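Side-chain contacts in type IV pilus assembly protein PilF (Pseudomonas aeruginosa, PDB 2HO1), which helps to localise the secretin PilQ to the outer membrane and to assemble it into dodecamers, a step essential for type IV pilus function: residues G215-K220 and Y245-A250; D199-A202 and G206-A209; Q159-F164 and Y186-Y191; E165-L168 and N173-S176. All blocks are in the same frame, centred on the assembly; numbering follows the deposited sequence.

Contact 1: residues G215-K220 and Y245-A250; sequences GIRLAK and YQEFQA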
loop_
_atom_site.group_PDB
_atom_site.type_symbol
_atom_site.label_atom_id
_atom_site.label_comp_id
_atom_site.label_asym_id
_atom_site.label_seq_id
_atom_site.Cartn_x
_atom_site.Cartn_y
_atom_site.Cartn_z
ATOM N N GLY A 215 -0.683 -0.192 32.033
ATOM C CA GLY A 215 -0.362 -1.386 32.799
ATOM C C GLY A 215 -1.149 -1.432 34.099
ATOM O O GLY A 215 -1.567 -2.494 34.561
ATOM N N ILE A 216 -1.337 -0.269 34.708
ATOM C CA ILE A 216 -2.108 -0.171 35.933
ATOM C C ILE A 216 -3.544 -0.584 35.666
ATOM O O ILE A 216 -4.102 -1.407 36.387
ATOM C CB ILE A 216 -2.087 1.250 36.513
ATOM C CG1 ILE A 216 -0.765 1.510 37.234
ATOM C CG2 ILE A 216 -3.258 1.452 37.456
ATOM C CD1 ILE A 216 -0.514 2.965 37.537
ATOM N N ARG A 217 -4.155 -0.027 34.625
ATOM C CA ARG A 217 -5.537 -0.385 34.311
ATOM C C ARG A 217 -5.687 -1.864 33.900
ATOM O O ARG A 217 -6.741 -2.467 34.132
ATOM C CB ARG A 217 -6.090 0.540 33.224
ATOM C CG ARG A 217 -6.314 1.977 33.697
ATOM C CD ARG A 217 -6.465 2.914 32.528
ATOM N NE ARG A 217 -6.906 4.258 32.899
ATOM C CZ ARG A 217 -6.915 5.290 32.050
ATOM N NH1 ARG A 217 -6.489 5.131 30.794
ATOM N NH2 ARG A 217 -7.333 6.486 32.446
ATOM N N LEU A 218 -4.644 -2.449 33.310
ATOM C CA LEU A 218 -4.709 -3.853 32.922
ATOM C C LEU A 218 -4.615 -4.730 34.167
ATOM O O LEU A 218 -5.341 -5.723 34.285
ATOM C CB LEU A 218 -3.594 -4.221 31.936
ATOM C CG LEU A 218 -3.878 -3.892 30.461
ATOM C CD1 LEU A 218 -2.685 -4.281 29.593
ATOM C CD2 LEU A 218 -5.130 -4.631 29.999
ATOM N N ALA A 219 -3.730 -4.365 35.095
ATOM C CA ALA A 219 -3.565 -5.113 36.347
ATOM C C ALA A 219 -4.910 -5.172 37.076
ATOM O O ALA A 219 -5.330 -6.223 37.560
ATOM C CB ALA A 219 -2.523 -4.431 37.228
ATOM N N LYS A 220 -5.586 -4.029 37.140
ATOM C CA LYS A 220 -6.881 -3.949 37.797
ATOM C C LYS A 220 -7.866 -4.942 37.194
ATOM O O LYS A 220 -8.655 -5.556 37.911
ATOM C CB LYS A 220 -7.449 -2.535 37.692
ATOM C CG LYS A 220 -6.696 -1.483 38.509
ATOM C CD LYS A 220 -7.460 -0.166 38.480
ATOM C CE LYS A 220 -6.948 0.799 39.526
ATOM N NZ LYS A 220 -8.001 1.792 39.877
ATOM N N TYR A 245 -0.819 10.473 36.024
ATOM C CA TYR A 245 -0.816 10.294 37.472
ATOM C C TYR A 245 -2.075 10.878 38.107
ATOM O O TYR A 245 -2.591 10.363 39.096
ATOM C CB TYR A 245 0.408 10.944 38.104
ATOM C CG TYR A 245 0.436 10.743 39.592
ATOM C CD1 TYR A 245 0.478 9.458 40.136
ATOM C CD2 TYR A 245 0.385 11.829 40.462
ATOM C CE1 TYR A 245 0.468 9.256 41.514
ATOM C CE2 TYR A 245 0.379 11.642 41.844
ATOM C CZ TYR A 245 0.420 10.352 42.364
ATOM O OH TYR A 245 0.427 10.164 43.732
ATOM N N GLN A 246 -2.552 11.965 37.527
ATOM C CA GLN A 246 -3.749 12.625 38.000
ATOM C C GLN A 246 -4.922 11.646 37.898
ATOM O O GLN A 246 -5.691 11.474 38.848
ATOM C CB GLN A 246 -4.001 13.856 37.135
ATOM C CG GLN A 246 -5.319 14.545 37.371
ATOM C CD GLN A 246 -5.585 15.620 36.337
ATOM O OE1 GLN A 246 -4.871 16.623 36.272
ATOM N NE2 GLN A 246 -6.613 15.412 35.511
ATOM N N GLU A 247 -5.047 11.003 36.739
ATOM C CA GLU A 247 -6.115 10.036 36.507
ATOM C C GLU A 247 -5.960 8.832 37.428
ATOM O O GLU A 247 -6.938 8.309 37.947
ATOM C CB GLU A 247 -6.095 9.549 35.058
ATOM C CG GLU A 247 -6.137 10.638 34.020
ATOM C CD GLU A 247 -6.105 10.078 32.615
ATOM O OE1 GLU A 247 -7.111 9.468 32.198
ATOM O OE2 GLU A 247 -5.073 10.234 31.930
ATOM N N PHE A 248 -4.726 8.386 37.615
ATOM C CA PHE A 248 -4.472 7.247 38.479
ATOM C C PHE A 248 -5.068 7.486 39.855
ATOM O O PHE A 248 -5.699 6.602 40.440
ATOM C CB PHE A 248 -2.976 7.009 38.628
ATOM C CG PHE A 248 -2.641 6.017 39.687
ATOM C CD1 PHE A 248 -3.227 4.763 39.682
ATOM C CD2 PHE A 248 -1.750 6.336 40.698
ATOM C CE1 PHE A 248 -2.933 3.834 40.666
ATOM C CE2 PHE A 248 -1.445 5.412 41.694
ATOM C CZ PHE A 248 -2.039 4.158 41.676
ATOM N N GLN A 249 -4.852 8.694 40.365
ATOM C CA GLN A 249 -5.359 9.076 41.674
ATOM C C GLN A 249 -6.880 9.000 41.684
ATOM O O GLN A 249 -7.477 8.664 42.698
ATOM C CB GLN A 249 -4.889 10.489 42.035
ATOM C CG GLN A 249 -3.378 10.655 41.993
ATOM C CD GLN A 249 -2.900 11.923 42.676
ATOM O OE1 GLN A 249 -3.348 13.029 42.362
ATOM N NE2 GLN A 249 -1.979 11.767 43.619
ATOM N N ALA A 250 -7.509 9.307 40.558
ATOM C CA ALA A 250 -8.962 9.235 40.478
ATOM C C ALA A 250 -9.371 7.760 40.483
ATOM O O ALA A 250 -10.507 7.419 40.159
ATOM C CB ALA A 250 -9.455 9.912 39.213
#
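A chi1 of 170° swings the F248 ring out from helix 243-249, with CG opposite the backbone N, to meet I216, whose CG1 lies beside its own backbone N and whose CG2 lies opposite it. Both I216 CG2 and I216 CD1 therefore reach the CD1-CE1 side of the ring. I216 CD1 sits over one face, 4.2 Å from the F248 ring centroid, a CH-pi contact displaced toward the rim; I216 CG2 is 4.0 Å from F248 CD1. A beta-branched residue suits this place because two of its methyls can rest on the same pair of ring carbons. The contact joins helix 209-221, within the range inferred for TPR 6, to helix 243-249, which comes after it near the C-terminal end of the superhelix. Y231 of helix 225-238 also touches I216. Beside the apolar pair runs a salt bridge. R217 NH2 meets E247 OE1 at 3.0 Å, near the guanidinium plane. The N-H...O angle of 130° makes the hydrogen bond weak, and the two planar groups are turned 76° apart, consistent with a single-oxygen contact rather than a side-by-side pairing. Long, flexible chains suit this partly exposed margin, where a charge pair can span the gap between helices. K220 NZ is hydrogen-bonded to the backbone carbonyl of K252.

Contact 2: residues D199-A202 and G206-A209; sequences DLFA and GQNA
Van der Waals packing carries the direct contact: the F201 ring meets G206 through its carbonyl and Q207 through its side-chain amide. The ring of F201, on the last turn of helix 191-202, extends toward the following loop with CG anti to the backbone N (chi1 150°, well short of 180°). Its CZ lies 3.5 Å from G206 O, with the carbonyl oxygen approaching the ring obliquely. G206 brings its peptide group to the ring with no side chain of its own. The side-chain amide of Q207 arrives at another part of the ring: CD, OE1 and NE2 all lie about 4.0 Å from F201 CE2, and the amide plane is turned 86° from the ring plane. OE1 is at the ring edge, close to its plane. Q207 achieves this by folding back at chi2 (-75°), which sets its amide beside the phenyl group.

The loop joins helices 191-202 and 209-221, between the ranges inferred for TPR 5 and TPR 6 of the superhelix. F201 is buried, packing also on P175, A178 and L179 of helix 175-187 and meeting Y198 edge to face.

Polar bonding of the loop goes to other residues. Q207 OE1 bonds to S211 OG and Q207 NE2 to Y198 OH, fixing the rotation of the amide from both ends. Glutamine fits here because it offers an acceptor and a donor together. N208, just before helix 209-221, is its N-cap: OD1 accepts from S211 N, a job well suited to a short side chain with a carbonyl oxygen.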
loop_
_atom_site.group_PDB
_atom_site.type_symbol
_atom_site.label_atom_id
_atom_site.label_comp_id
_atom_site.label_asym_id
_atom_site.label_seq_id
_atom_site.Cartn_x
_atom_site.Cartn_y
_atom_site.Cartn_z
ATOM N N ASP A 199 2.630 -7.296 28.149
ATOM C CA ASP A 199 3.752 -8.012 28.736
ATOM C C ASP A 199 4.922 -8.043 27.752
ATOM O O ASP A 199 6.068 -7.861 28.153
ATOM C CB ASP A 199 3.337 -9.431 29.152
ATOM C CG ASP A 199 2.271 -9.426 30.233
ATOM O OD1 ASP A 199 2.290 -8.511 31.081
ATOM O OD2 ASP A 199 1.409 -10.333 30.247
ATOM N N LEU A 200 4.641 -8.246 26.465
ATOM C CA LEU A 200 5.715 -8.278 25.473
ATOM C C LEU A 200 6.395 -6.915 25.432
ATOM O O LEU A 200 7.616 -6.815 25.272
ATOM C CB LEU A 200 5.173 -8.634 24.083
ATOM C CG LEU A 200 6.190 -8.724 22.933
ATOM C CD1 LEU A 200 7.203 -9.842 23.187
ATOM C CD2 LEU A 200 5.447 -8.973 21.626
ATOM N N PHE A 201 5.611 -5.856 25.586
ATOM C CA PHE A 201 6.190 -4.517 25.592
ATOM C C PHE A 201 7.041 -4.306 26.851
ATOM O O PHE A 201 8.135 -3.760 26.780
ATOM C CB PHE A 201 5.089 -3.449 25.544
ATOM C CG PHE A 201 5.466 -2.174 26.227
ATOM C CD1 PHE A 201 6.309 -1.269 25.616
ATOM C CD2 PHE A 201 5.030 -1.915 27.533
ATOM C CE1 PHE A 201 6.724 -0.117 26.292
ATOM C CE2 PHE A 201 5.435 -0.782 28.210
ATOM C CZ PHE A 201 6.284 0.121 27.595
ATOM N N ALA A 202 6.522 -4.727 28.004
ATOM C CA ALA A 202 7.233 -4.549 29.262
ATOM C C ALA A 202 8.603 -5.230 29.268
ATOM O O ALA A 202 9.583 -4.688 29.796
ATOM C CB ALA A 202 6.381 -5.049 30.410
ATOM N N GLY A 206 11.752 0.157 28.521
ATOM C CA GLY A 206 11.045 1.390 28.808
ATOM C C GLY A 206 9.703 1.291 29.484
ATOM O O GLY A 206 9.132 0.213 29.608
ATOM N N GLN A 207 9.231 2.448 29.929
ATOM C CA GLN A 207 7.946 2.667 30.583
ATOM C C GLN A 207 7.869 4.182 30.629
ATOM O O GLN A 207 8.878 4.846 30.839
ATOM C CB GLN A 207 7.904 2.126 32.023
ATOM C CG GLN A 207 7.474 0.652 32.170
ATOM C CD GLN A 207 5.969 0.420 31.974
ATOM O OE1 GLN A 207 5.222 1.311 31.582
ATOM N NE2 GLN A 207 5.532 -0.786 32.254
ATOM N N ASN A 208 6.690 4.734 30.387
ATOM C CA ASN A 208 6.509 6.177 30.453
ATOM C C ASN A 208 5.176 6.371 31.153
ATOM O O ASN A 208 4.546 5.390 31.531
ATOM C CB ASN A 208 6.546 6.829 29.042
ATOM C CG ASN A 208 5.541 6.217 28.052
ATOM O OD1 ASN A 208 4.519 5.654 28.435
ATOM N ND2 ASN A 208 5.829 6.359 26.766
ATOM N N ALA A 209 4.749 7.610 31.344
ATOM C CA ALA A 209 3.501 7.870 32.034
ATOM C C ALA A 209 2.370 7.072 31.385
ATOM O O ALA A 209 1.621 6.357 32.059
ATOM C CB ALA A 209 3.193 9.349 32.004
#

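Contact 3: residues Q159-F164 and Y186-Y191; sequences QAKEYF and YKEREY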
loop_
_atom_site.group_PDB
_atom_site.type_symbol
_atom_site.label_atom_id
_atom_site.label_comp_id
_atom_site.label_asym_id
_atom_site.label_seq_id
_atom_site.Cartn_x
_atom_site.Cartn_y
_atom_site.Cartn_z
ATOM N N GLN A 159 -7.773 -0.272 11.343
ATOM C CA GLN A 159 -6.821 -0.297 10.261
ATOM C C GLN A 159 -5.392 -0.209 10.840
ATOM O O GLN A 159 -4.490 -0.907 10.391
ATOM C CB GLN A 159 -7.082 0.888 9.340
ATOM C CG GLN A 159 -6.185 0.936 8.156
ATOM C CD GLN A 159 -6.546 2.077 7.245
ATOM O OE1 GLN A 159 -5.887 3.138 7.244
ATOM N NE2 GLN A 159 -7.612 1.876 6.463
ATOM N N ALA A 160 -5.202 0.653 11.837
ATOM C CA ALA A 160 -3.899 0.804 12.469
ATOM C C ALA A 160 -3.458 -0.563 13.009
ATOM O O ALA A 160 -2.303 -0.990 12.835
ATOM C CB ALA A 160 -3.985 1.833 13.634
ATOM N N LYS A 161 -4.410 -1.245 13.637
ATOM C CA LYS A 161 -4.159 -2.545 14.237
ATOM C C LYS A 161 -3.629 -3.529 13.213
ATOM O O LYS A 161 -2.643 -4.245 13.489
ATOM C CB LYS A 161 -5.450 -3.068 14.885
ATOM C CG LYS A 161 -5.334 -4.376 15.622
ATOM C CD LYS A 161 -6.724 -4.751 16.112
ATOM C CE LYS A 161 -6.844 -6.189 16.606
ATOM N NZ LYS A 161 -8.301 -6.480 16.859
ATOM N N GLU A 162 -4.266 -3.583 12.042
ATOM C CA GLU A 162 -3.800 -4.495 10.995
ATOM C C GLU A 162 -2.373 -4.146 10.558
ATOM O O GLU A 162 -1.565 -5.032 10.325
ATOM C CB GLU A 162 -4.771 -4.520 9.795
ATOM C CG GLU A 162 -6.087 -5.197 10.164
ATOM C CD GLU A 162 -7.018 -5.505 8.990
ATOM O OE1 GLU A 162 -6.561 -5.978 7.914
ATOM O OE2 GLU A 162 -8.240 -5.297 9.171
ATOM N N TYR A 163 -2.051 -2.861 10.469
ATOM C CA TYR A 163 -0.711 -2.483 10.083
ATOM C C TYR A 163 0.264 -2.878 11.181
ATOM O O TYR A 163 1.323 -3.428 10.898
ATOM C CB TYR A 163 -0.628 -0.987 9.775
ATOM C CG TYR A 163 -1.160 -0.637 8.381
ATOM C CD1 TYR A 163 -0.697 -1.315 7.236
ATOM C CD2 TYR A 163 -2.103 0.381 8.205
ATOM C CE1 TYR A 163 -1.165 -0.980 5.946
ATOM C CE2 TYR A 163 -2.564 0.717 6.939
ATOM C CZ TYR A 163 -2.099 0.047 5.824
ATOM O OH TYR A 163 -2.530 0.439 4.595
ATOM N N PHE A 164 -0.092 -2.618 12.437
ATOM C CA PHE A 164 0.773 -3.006 13.545
ATOM C C PHE A 164 1.028 -4.522 13.583
ATOM O O PHE A 164 2.148 -4.950 13.852
ATOM C CB PHE A 164 0.199 -2.512 14.881
ATOM C CG PHE A 164 0.273 -1.005 15.047
ATOM C CD1 PHE A 164 1.409 -0.307 14.645
ATOM C CD2 PHE A 164 -0.788 -0.292 15.605
ATOM C CE1 PHE A 164 1.476 1.077 14.795
ATOM C CE2 PHE A 164 -0.731 1.076 15.758
ATOM C CZ PHE A 164 0.393 1.767 15.356
ATOM N N TYR A 186 -6.806 -2.976 24.572
ATOM C CA TYR A 186 -7.405 -2.522 25.814
ATOM C C TYR A 186 -8.639 -1.695 25.513
ATOM O O TYR A 186 -9.705 -1.930 26.075
ATOM C CB TYR A 186 -6.422 -1.704 26.648
ATOM C CG TYR A 186 -7.067 -1.081 27.863
ATOM C CD1 TYR A 186 -7.395 -1.851 28.968
ATOM C CD2 TYR A 186 -7.368 0.270 27.897
ATOM C CE1 TYR A 186 -7.993 -1.291 30.075
ATOM C CE2 TYR A 186 -7.967 0.839 29.000
ATOM C CZ TYR A 186 -8.276 0.053 30.087
ATOM O OH TYR A 186 -8.872 0.615 31.191
ATOM N N LYS A 187 -8.493 -0.727 24.615
ATOM C CA LYS A 187 -9.614 0.127 24.263
ATOM C C LYS A 187 -10.772 -0.668 23.657
ATOM O O LYS A 187 -11.913 -0.222 23.715
ATOM C CB LYS A 187 -9.170 1.222 23.294
ATOM C CG LYS A 187 -8.435 2.410 23.924
ATOM C CD LYS A 187 -8.036 3.391 22.827
ATOM C CE LYS A 187 -7.460 4.668 23.388
ATOM N NZ LYS A 187 -6.282 4.387 24.252
ATOM N N GLU A 188 -10.472 -1.834 23.079
ATOM C CA GLU A 188 -11.480 -2.712 22.468
ATOM C C GLU A 188 -12.069 -3.687 23.488
ATOM O O GLU A 188 -12.906 -4.520 23.139
ATOM C CB GLU A 188 -10.865 -3.581 21.366
ATOM C CG GLU A 188 -10.587 -2.917 20.040
ATOM C CD GLU A 188 -9.880 -3.858 19.074
ATOM O OE1 GLU A 188 -10.227 -5.054 19.041
ATOM O OE2 GLU A 188 -8.986 -3.404 18.338
ATOM N N ARG A 189 -11.589 -3.615 24.726
ATOM C CA ARG A 189 -12.042 -4.511 25.787
ATOM C C ARG A 189 -11.506 -5.936 25.596
ATOM O O ARG A 189 -11.936 -6.848 26.285
ATOM C CB ARG A 189 -13.569 -4.552 25.840
ATOM C CG ARG A 189 -14.240 -3.222 26.099
ATOM C CD ARG A 189 -14.327 -2.926 27.582
ATOM N NE ARG A 189 -15.069 -1.698 27.857
ATOM C CZ ARG A 189 -16.304 -1.445 27.419
ATOM N NH1 ARG A 189 -16.950 -2.336 26.669
ATOM N NH2 ARG A 189 -16.903 -0.305 27.747
ATOM N N GLU A 190 -10.587 -6.128 24.656
ATOM C CA GLU A 190 -9.975 -7.430 24.393
ATOM C C GLU A 190 -8.809 -7.591 25.367
ATOM O O GLU A 190 -7.653 -7.725 24.948
ATOM C CB GLU A 190 -9.425 -7.463 22.970
ATOM C CG GLU A 190 -10.430 -7.694 21.868
ATOM C CD GLU A 190 -10.775 -9.166 21.727
ATOM O OE1 GLU A 190 -11.613 -9.655 22.520
ATOM O OE2 GLU A 190 -10.191 -9.832 20.832
ATOM N N TYR A 191 -9.118 -7.599 26.664
ATOM C CA TYR A 191 -8.114 -7.675 27.718
ATOM C C TYR A 191 -7.032 -8.729 27.684
ATOM O O TYR A 191 -5.892 -8.427 28.017
ATOM C CB TYR A 191 -8.796 -7.734 29.082
ATOM C CG TYR A 191 -9.769 -6.610 29.302
ATOM C CD1 TYR A 191 -9.350 -5.278 29.272
ATOM C CD2 TYR A 191 -11.122 -6.871 29.508
ATOM C CE1 TYR A 191 -10.259 -4.235 29.446
ATOM C CE2 TYR A 191 -12.031 -5.840 29.676
ATOM C CZ TYR A 191 -11.592 -4.531 29.648
ATOM O OH TYR A 191 -12.493 -3.526 29.843
#
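K161 and E188 reach toward each other between helix 157-170 and the C-terminal part of the 175-187 region, in the ranges inferred for TPR 4 and TPR 5, and form a salt bridge within the TPR superhelix. The backbones stand well apart, with 11.0 Å between K161 CA and E188 CA, so only long side chains can close the distance. K161 leaves with CG anti to its backbone N (chi1 -177°) and stays extended to NZ; E188 is extended beyond CG, and the two chains cross obliquely.

On the closer-packed side the K161 side chain touches M181 and L185 of helix 175-187, probably through its methylenes. Lysine suits this position because its carbon chain can lie against apolar residues while its ammonium group continues outward. F164 packs on E180 and M181 of the same helix, which brings the two helices together deeper in the interface.

The outer side is looser. Here K161 NZ faces both carboxylate oxygens but lies nearer one, 3.2 Å from E188 OE1 and 3.5 Å from E188 OE2, both weak hydrogen bonds. E190 adds a more distant acidic group, its OE2 5.5 Å from K161 NZ, which would probably strengthen the negative potential around the lysine without direct contact. Between E188 and E190 the chain turns at R189, whose positive phi (72°) belongs to the Schellman motif ending helix 175-187, with R189 N bonded to Y186 O. Besides its approach to NZ, E188 OE2 lies 3.4 Å from the K161 methylene carbon CD.

Contact 4: residues E165-L168 and N173-S176; sequences EKSL and NQPS
Q174, the residue just before helix 175-187, brings its backbone beside helix 157-170, with Q174 CA 7.0 Å from L168 CA. Its side chain then bridges the gap: CG is anti to the carbonyl carbon (chi1 -56°), and the chain runs extended beyond it to the amide. Q174 NE2 donates to S167 OG at 3.0 Å, with an N-H...O angle of 148° and the hydroxyl 19° out of the amide plane. S167 O also lies 2.9 Å from Q174 NE2. The serine hydroxyl, anti to its own backbone N, has a further hydrogen bond to S141 O, while Q174 NE2 has another to N171 O. Small, polar S167 suits this buried place: its OG joins the Q174 amide to the carbonyl of S141 without demanding much volume. Glutamine is long enough to carry a donor from the loop into the helix interface.

The apolar share is slighter. L168 turns its CD2 toward the root of Q174, 4.2 Å from Q174 CB, so the leucine methyl lies beside the glutamine stem, while the amide turns to S167 and N171.

Helices 157-170 and 175-187 fall in the ranges inferred for TPR 4 and TPR 5, and the contact brings together the two ends of the short connection. S167 packs against F144 and E145 of helix 140-153 and against V177 of helix 175-187, whereas L168 leans on V177 and M181 and on Y197 of helix 191-202.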
loop_
_atom_site.group_PDB
_atom_site.type_symbol
_atom_site.label_atom_id
_atom_site.label_comp_id
_atom_site.label_asym_id
_atom_site.label_seq_id
_atom_site.Cartn_x
_atom_site.Cartn_y
_atom_site.Cartn_z
ATOM N N GLU A 165 0.002 -5.326 13.309
ATOM C CA GLU A 165 0.195 -6.769 13.277
ATOM C C GLU A 165 1.165 -7.173 12.165
ATOM O O GLU A 165 1.975 -8.097 12.350
ATOM C CB GLU A 165 -1.148 -7.491 13.104
ATOM C CG GLU A 165 -1.972 -7.513 14.373
ATOM C CD GLU A 165 -3.430 -7.893 14.142
ATOM O OE1 GLU A 165 -3.884 -7.880 12.976
ATOM O OE2 GLU A 165 -4.140 -8.178 15.134
ATOM N N LYS A 166 1.091 -6.508 11.007
ATOM C CA LYS A 166 2.023 -6.831 9.924
ATOM C C LYS A 166 3.458 -6.519 10.370
ATOM O O LYS A 166 4.406 -7.283 10.085
ATOM C CB LYS A 166 1.697 -6.045 8.626
ATOM C CG LYS A 166 0.353 -6.387 7.968
ATOM C CD LYS A 166 0.202 -5.667 6.633
ATOM C CE LYS A 166 -1.255 -5.514 6.248
ATOM N NZ LYS A 166 -2.002 -6.806 6.037
ATOM N N SER A 167 3.627 -5.393 11.064
ATOM C CA SER A 167 4.956 -5.010 11.548
ATOM C C SER A 167 5.532 -6.064 12.529
ATOM O O SER A 167 6.695 -6.436 12.439
ATOM C CB SER A 167 4.884 -3.649 12.250
ATOM O OG SER A 167 6.164 -3.132 12.551
ATOM N N LEU A 168 4.711 -6.549 13.455
ATOM C CA LEU A 168 5.192 -7.518 14.426
ATOM C C LEU A 168 5.419 -8.892 13.816
ATOM O O LEU A 168 6.192 -9.672 14.353
ATOM C CB LEU A 168 4.223 -7.631 15.613
ATOM C CG LEU A 168 4.216 -6.431 16.576
ATOM C CD1 LEU A 168 3.052 -6.531 17.562
ATOM C CD2 LEU A 168 5.516 -6.366 17.312
ATOM N N ASN A 173 10.363 -8.401 17.841
ATOM C CA ASN A 173 11.026 -7.649 18.890
ATOM C C ASN A 173 10.897 -6.127 18.771
ATOM O O ASN A 173 11.885 -5.429 18.548
ATOM C CB ASN A 173 12.502 -8.070 18.937
ATOM C CG ASN A 173 13.246 -7.494 20.146
ATOM O OD1 ASN A 173 12.634 -6.918 21.057
ATOM N ND2 ASN A 173 14.575 -7.655 20.161
ATOM N N GLN A 174 9.678 -5.610 18.924
ATOM C CA GLN A 174 9.446 -4.166 18.833
ATOM C C GLN A 174 8.511 -3.741 19.976
ATOM O O GLN A 174 7.296 -3.671 19.807
ATOM C CB GLN A 174 8.797 -3.790 17.488
ATOM C CG GLN A 174 9.551 -4.218 16.232
ATOM C CD GLN A 174 8.840 -3.787 14.934
ATOM O OE1 GLN A 174 9.004 -2.657 14.465
ATOM N NE2 GLN A 174 8.034 -4.684 14.370
ATOM N N PRO A 175 9.074 -3.467 21.163
ATOM C CA PRO A 175 8.273 -3.053 22.325
ATOM C C PRO A 175 7.307 -1.908 22.025
ATOM O O PRO A 175 6.172 -1.932 22.475
ATOM C CB PRO A 175 9.335 -2.653 23.348
ATOM C CG PRO A 175 10.483 -3.583 23.007
ATOM C CD PRO A 175 10.511 -3.500 21.498
ATOM N N SER A 176 7.748 -0.908 21.263
ATOM C CA SER A 176 6.884 0.221 20.952
ATOM C C SER A 176 5.631 -0.170 20.162
ATOM O O SER A 176 4.568 0.407 20.383
ATOM C CB SER A 176 7.659 1.325 20.216
ATOM O OG SER A 176 7.994 0.968 18.887
#

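How the contacts relate
Contacts 3 and 4 both join helix 157-170 to helix 175-187 and the residues flanking it, but at different depths: contact 4 is buried, with a glutamine-serine hydrogen bond beside leucine, while contact 3 lies at the surface and rests on a weak salt bridge between long side chains. Contacts 1 and 2 are partly buried and place aromatic rings against different partners, an isoleucine in one and a glycine carbonyl and glutamine amide in the other. Contact 1 has a salt bridge beside its apolar pair, whereas in contact 3 the salt bridge is the contact. Packing connects the sites: F201 of contact 2 touches P175 of contact 4, and Y186 of contact 3 meets R217 and L218 of contact 1.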